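Local structure of cyclic di-GMP-binding protein XC_3703 (Xanthomonas campestris pv. campestris, 5B7W) at residues F30-K33 with G34-A37; S53-Q56 with V57-M60. The protein binds the second messenger cyclic di-GMP, regulates virulence and biofilm formation and, without the ligand, promotes binding of a transcriptional regulator to its target genes. All coordinates share one frame; numbering follows the deposited sequence.

Overall arrangement
From the N terminus the chain forms strand 3-7 and helix 12-26, then enters the loop that holds contact 1. Within residues 30-37 a type II turn, Phe32 to Val35, reverses the chain before strand 38-42. The hairpin 38-42 and 46-51 follows, and contact 2 opens helix 54-70 as its first two turns. The two contacts are therefore in series, neither enclosing the other, with centres about 11 Å apart. They touch directly: Phe32 and Val35 of the loop meet Gln56 and Gln59 of the helix, and Asp31 makes a weak hydrogen bond to Gln59. Together they join the loop to the helix start in one of the two RRM-like domains.

Contact 1. Residues F30-K33 with G34-A37; sequences FDFK and GVEA
Phe32 and Val35 are the end residues of a type II beta turn, and their side chains meet beside it. The backbone evidence is the Val35 N to Phe32 O hydrogen bond of 3.0 Å across the turn, although the position of Val35 N is doubtful because it sits too close to a neighbour in the model. Gly34 occupies the third position with a positive phi (49°), which glycine adopts more easily than residues with a side chain. Just before the turn, residues 30-31 form a short 3-10 segment, and Lys33 N bonds back to Phe30 O at 3.3 Å.

Val35 turns its CB toward the preceding segment and divides its two methyls. CG1, anti to the backbone N (chi1 162°), approaches the Phe32 ring obliquely, with 3.9 Å between Val35 CG1 and Phe32 CD2. CG2 lies over the turn instead, 3.2 Å from Lys33 O. The same methyl meets the end of the Lys33 chain, Lys33 NZ lying 4.0 Å from Val35 CG2; a bend at chi2 (-68°) folds the lysine back to reach it. Ala37 completes the apolar patch from another direction: its CB stands at the ring edge, near the plane, with Ala37 CB 3.8 Å from Phe32 CD2.

In the fold, this loop links helix 12-26 to strand 38-42. The buried Phe32 ring packs on Leu26 of the first helix and on Gln59 and Met60 of helix 54-70, while Val35 touches Gln56; Asp31 is salt-bridged to Arg29, and the loop thus packs against both helices on its way to the edge strand.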
loop_
_atom_site.group_PDB
_atom_site.type_symbol
_atom_site.label_atom_id
_atom_site.label_comp_id
_atom_site.label_asym_id
_atom_site.label_seq_id
_atom_site.Cartn_x
_atom_site.Cartn_y
_atom_site.Cartn_z
ATOM N N PHE A 30 5.439 -24.843 12.319
ATOM C CA PHE A 30 5.661 -26.283 12.244
ATOM C C PHE A 30 5.211 -26.859 10.908
ATOM O O PHE A 30 5.768 -27.863 10.455
ATOM C CB PHE A 30 4.938 -26.988 13.393
ATOM C CG PHE A 30 5.335 -26.496 14.760
ATOM C CD1 PHE A 30 6.550 -25.860 14.965
ATOM C CD2 PHE A 30 4.487 -26.670 15.842
ATOM C CE1 PHE A 30 6.910 -25.407 16.220
ATOM C CE2 PHE A 30 4.842 -26.219 17.101
ATOM C CZ PHE A 30 6.055 -25.587 17.289
ATOM N N ASP A 31 4.211 -26.253 10.270
ATOM C CA ASP A 31 3.723 -26.741 8.986
ATOM C C ASP A 31 4.609 -26.329 7.818
ATOM O O ASP A 31 4.337 -26.733 6.683
ATOM C CB ASP A 31 2.289 -26.261 8.747
ATOM C CG ASP A 31 2.148 -24.757 8.863
ATOM O OD1 ASP A 31 3.029 -24.120 9.479
ATOM O OD2 ASP A 31 1.154 -24.213 8.339
ATOM N N PHE A 32 5.651 -25.534 8.064
ATOM C CA PHE A 32 6.668 -25.238 7.065
ATOM C C PHE A 32 7.993 -25.916 7.393
ATOM O O PHE A 32 9.052 -25.460 6.951
ATOM C CB PHE A 32 6.848 -23.727 6.919
ATOM C CG PHE A 32 5.697 -23.049 6.231
ATOM C CD1 PHE A 32 4.559 -22.697 6.939
ATOM C CD2 PHE A 32 5.749 -22.773 4.874
ATOM C CE1 PHE A 32 3.496 -22.079 6.307
ATOM C CE2 PHE A 32 4.690 -22.155 4.237
ATOM C CZ PHE A 32 3.561 -21.807 4.955
ATOM N N LYS A 33 7.941 -26.994 8.173
ATOM C CA LYS A 33 9.113 -27.801 8.493
ATOM C C LYS A 33 9.824 -28.249 7.222
ATOM O O LYS A 33 9.221 -28.875 6.344
ATOM C CB LYS A 33 8.691 -29.010 9.344
ATOM C CG LYS A 33 7.957 -30.148 8.606
ATOM C CD LYS A 33 6.571 -29.737 8.112
ATOM C CE LYS A 33 5.945 -30.782 7.205
ATOM N NZ LYS A 33 4.906 -30.184 6.317
ATOM N N GLY A 34 11.098 -27.881 7.103
ATOM C CA GLY A 34 11.895 -28.207 5.932
ATOM C C GLY A 34 11.245 -27.878 4.601
ATOM O O GLY A 34 11.692 -28.349 3.550
ATOM N N VAL A 35 10.187 -27.072 4.634
ATOM C CA VAL A 35 9.418 -26.734 3.443
ATOM C C VAL A 35 10.073 -25.543 2.763
ATOM O O VAL A 35 10.355 -24.524 3.405
ATOM C CB VAL A 35 7.953 -26.430 3.805
ATOM C CG1 VAL A 35 7.275 -25.657 2.685
ATOM C CG2 VAL A 35 7.199 -27.719 4.096
ATOM N N GLU A 36 10.320 -25.671 1.463
ATOM C CA GLU A 36 10.964 -24.611 0.692
ATOM C C GLU A 36 9.937 -23.521 0.417
ATOM O O GLU A 36 9.136 -23.620 -0.515
ATOM C CB GLU A 36 11.555 -25.172 -0.596
ATOM C CG GLU A 36 12.454 -26.378 -0.369
ATOM C CD GLU A 36 13.536 -26.509 -1.420
ATOM O OE1 GLU A 36 13.613 -25.638 -2.311
ATOM O OE2 GLU A 36 14.312 -27.487 -1.354
ATOM N N ALA A 37 9.953 -22.477 1.243
ATOM C CA ALA A 37 9.055 -21.344 1.090
ATOM C C ALA A 37 9.783 -20.089 1.544
ATOM O O ALA A 37 10.629 -20.139 2.442
ATOM C CB ALA A 37 7.759 -21.534 1.887
#

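Contact 2. Residues S53-Q56 with V57-M60; sequences SDFQ and VKQM
Val57 N points back to Ser53 O in the first turn of the helix, a weak hydrogen bond of 3.3 Å. Ser53 stands at the N-cap and forms a capping box with Gln56: Gln56 N donates to Ser53 OG at 3.3 Å, and the return bond from Ser53 N to Gln56 OE1 is weak at 3.2 Å. The backbone N-H groups of both residues thereby gain side-chain acceptors.

Lys58 continues the ladder, its N 3.1 Å from Asp54 O. Its chain, bent at chi2 and chi3, brings NZ to the edge of the Phe55 ring, near the ring plane, rather than over a face.

Gln59 makes the main side-chain contact. Its N donates to Phe55 O at 2.9 Å, and its side chain passes obliquely across the Phe55 ring. The CH-pi evidence is explicit: Gln59 CG lies 4.0 Å from the centroid of the Phe55 ring and 24° off the normal, over one face. The amide follows toward the rim, Gln59 NE2 standing 3.4 Å from Phe55 CZ, with its plane turned 32° from the ring; NE2 also makes a weak hydrogen bond to Asp31 OD2 in the loop before strand 38-42. With CG anti to the backbone N (chi1 166°), the phenyl of Phe55 stands out from the helix, leaning slightly toward its C-terminal end, beside the Gln59 side chain. Gln59 OE1 also approaches Gln56 CG, the two side chains crossing at a slant.

Met60 N closes the next turn on Gln56 O at 3.0 Å, and its CG packs against the same carbonyl oxygen.

Helix 54-70 is laid on its sheet through this opening: Val57 rests on Gln49 and Ala51 of strand 46-51 and on Ala90 and Gln92 of strand 90-96, and Met60 also meets Ala51. Gln56, Gln59 and Met60 face the loop preceding strand 38-42.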
loop_
_atom_site.group_PDB
_atom_site.type_symbol
_atom_site.label_atom_id
_atom_site.label_comp_id
_atom_site.label_asym_id
_atom_site.label_seq_id
_atom_site.Cartn_x
_atom_site.Cartn_y
_atom_site.Cartn_z
ATOM N N SER A 53 2.610 -25.351 -2.557
ATOM C CA SER A 53 1.205 -25.465 -2.923
ATOM C C SER A 53 0.516 -24.108 -2.869
ATOM O O SER A 53 1.006 -23.154 -2.260
ATOM C CB SER A 53 0.468 -26.454 -2.009
ATOM O OG SER A 53 0.409 -25.977 -0.677
ATOM N N ASP A 54 -0.649 -24.049 -3.521
ATOM C CA ASP A 54 -1.459 -22.835 -3.518
ATOM C C ASP A 54 -1.916 -22.480 -2.109
ATOM O O ASP A 54 -1.974 -21.299 -1.744
ATOM C CB ASP A 54 -2.665 -23.016 -4.443
ATOM C CG ASP A 54 -3.320 -21.701 -4.823
ATOM O OD1 ASP A 54 -3.847 -21.010 -3.925
ATOM O OD2 ASP A 54 -3.327 -21.367 -6.027
ATOM N N PHE A 55 -2.245 -23.490 -1.299
ATOM C CA PHE A 55 -2.725 -23.227 0.054
ATOM C C PHE A 55 -1.624 -22.655 0.937
ATOM O O PHE A 55 -1.889 -21.803 1.794
ATOM C CB PHE A 55 -3.288 -24.506 0.673
ATOM C CG PHE A 55 -3.492 -24.414 2.158
ATOM C CD1 PHE A 55 -4.537 -23.670 2.682
ATOM C CD2 PHE A 55 -2.633 -25.061 3.031
ATOM C CE1 PHE A 55 -4.725 -23.577 4.047
ATOM C CE2 PHE A 55 -2.815 -24.971 4.397
ATOM C CZ PHE A 55 -3.864 -24.231 4.906
ATOM N N GLN A 56 -0.387 -23.118 0.755
ATOM C CA GLN A 56 0.711 -22.628 1.579
ATOM C C GLN A 56 1.043 -21.175 1.269
ATOM O O GLN A 56 1.450 -20.430 2.168
ATOM C CB GLN A 56 1.939 -23.517 1.397
ATOM C CG GLN A 56 1.869 -24.823 2.168
ATOM C CD GLN A 56 2.947 -25.803 1.755
ATOM O OE1 GLN A 56 3.150 -26.058 0.568
ATOM N NE2 GLN A 56 3.651 -26.356 2.737
ATOM N N VAL A 57 0.881 -20.752 0.014
ATOM C CA VAL A 57 1.038 -19.338 -0.307
ATOM C C VAL A 57 -0.087 -18.527 0.328
ATOM O O VAL A 57 0.134 -17.412 0.816
ATOM C CB VAL A 57 1.100 -19.131 -1.831
ATOM C CG1 VAL A 57 1.067 -17.647 -2.173
ATOM C CG2 VAL A 57 2.352 -19.774 -2.404
ATOM N N LYS A 58 -1.304 -19.078 0.342
ATOM C CA LYS A 58 -2.415 -18.405 1.009
ATOM C C LYS A 58 -2.128 -18.210 2.492
ATOM O O LYS A 58 -2.457 -17.164 3.062
ATOM C CB LYS A 58 -3.709 -19.199 0.815
ATOM C CG LYS A 58 -4.960 -18.449 1.244
ATOM C CD LYS A 58 -5.998 -19.384 1.847
ATOM C CE LYS A 58 -6.721 -20.189 0.782
ATOM N NZ LYS A 58 -7.838 -20.983 1.367
ATOM N N GLN A 59 -1.518 -19.210 3.134
ATOM C CA GLN A 59 -1.077 -19.040 4.515
ATOM C C GLN A 59 -0.047 -17.923 4.625
ATOM O O GLN A 59 -0.120 -17.081 5.526
ATOM C CB GLN A 59 -0.495 -20.348 5.050
ATOM C CG GLN A 59 -1.495 -21.465 5.234
ATOM C CD GLN A 59 -0.847 -22.717 5.786
ATOM O OE1 GLN A 59 0.093 -23.253 5.199
ATOM N NE2 GLN A 59 -1.339 -23.184 6.926
ATOM N N MET A 60 0.928 -17.906 3.711
ATOM C CA MET A 60 1.956 -16.872 3.746
ATOM C C MET A 60 1.364 -15.484 3.547
ATOM O O MET A 60 1.889 -14.504 4.089
ATOM C CB MET A 60 3.020 -17.147 2.684
ATOM C CG MET A 60 3.845 -18.400 2.929
ATOM S SD MET A 60 5.339 -18.405 1.928
ATOM C CE MET A 60 4.620 -18.673 0.317
#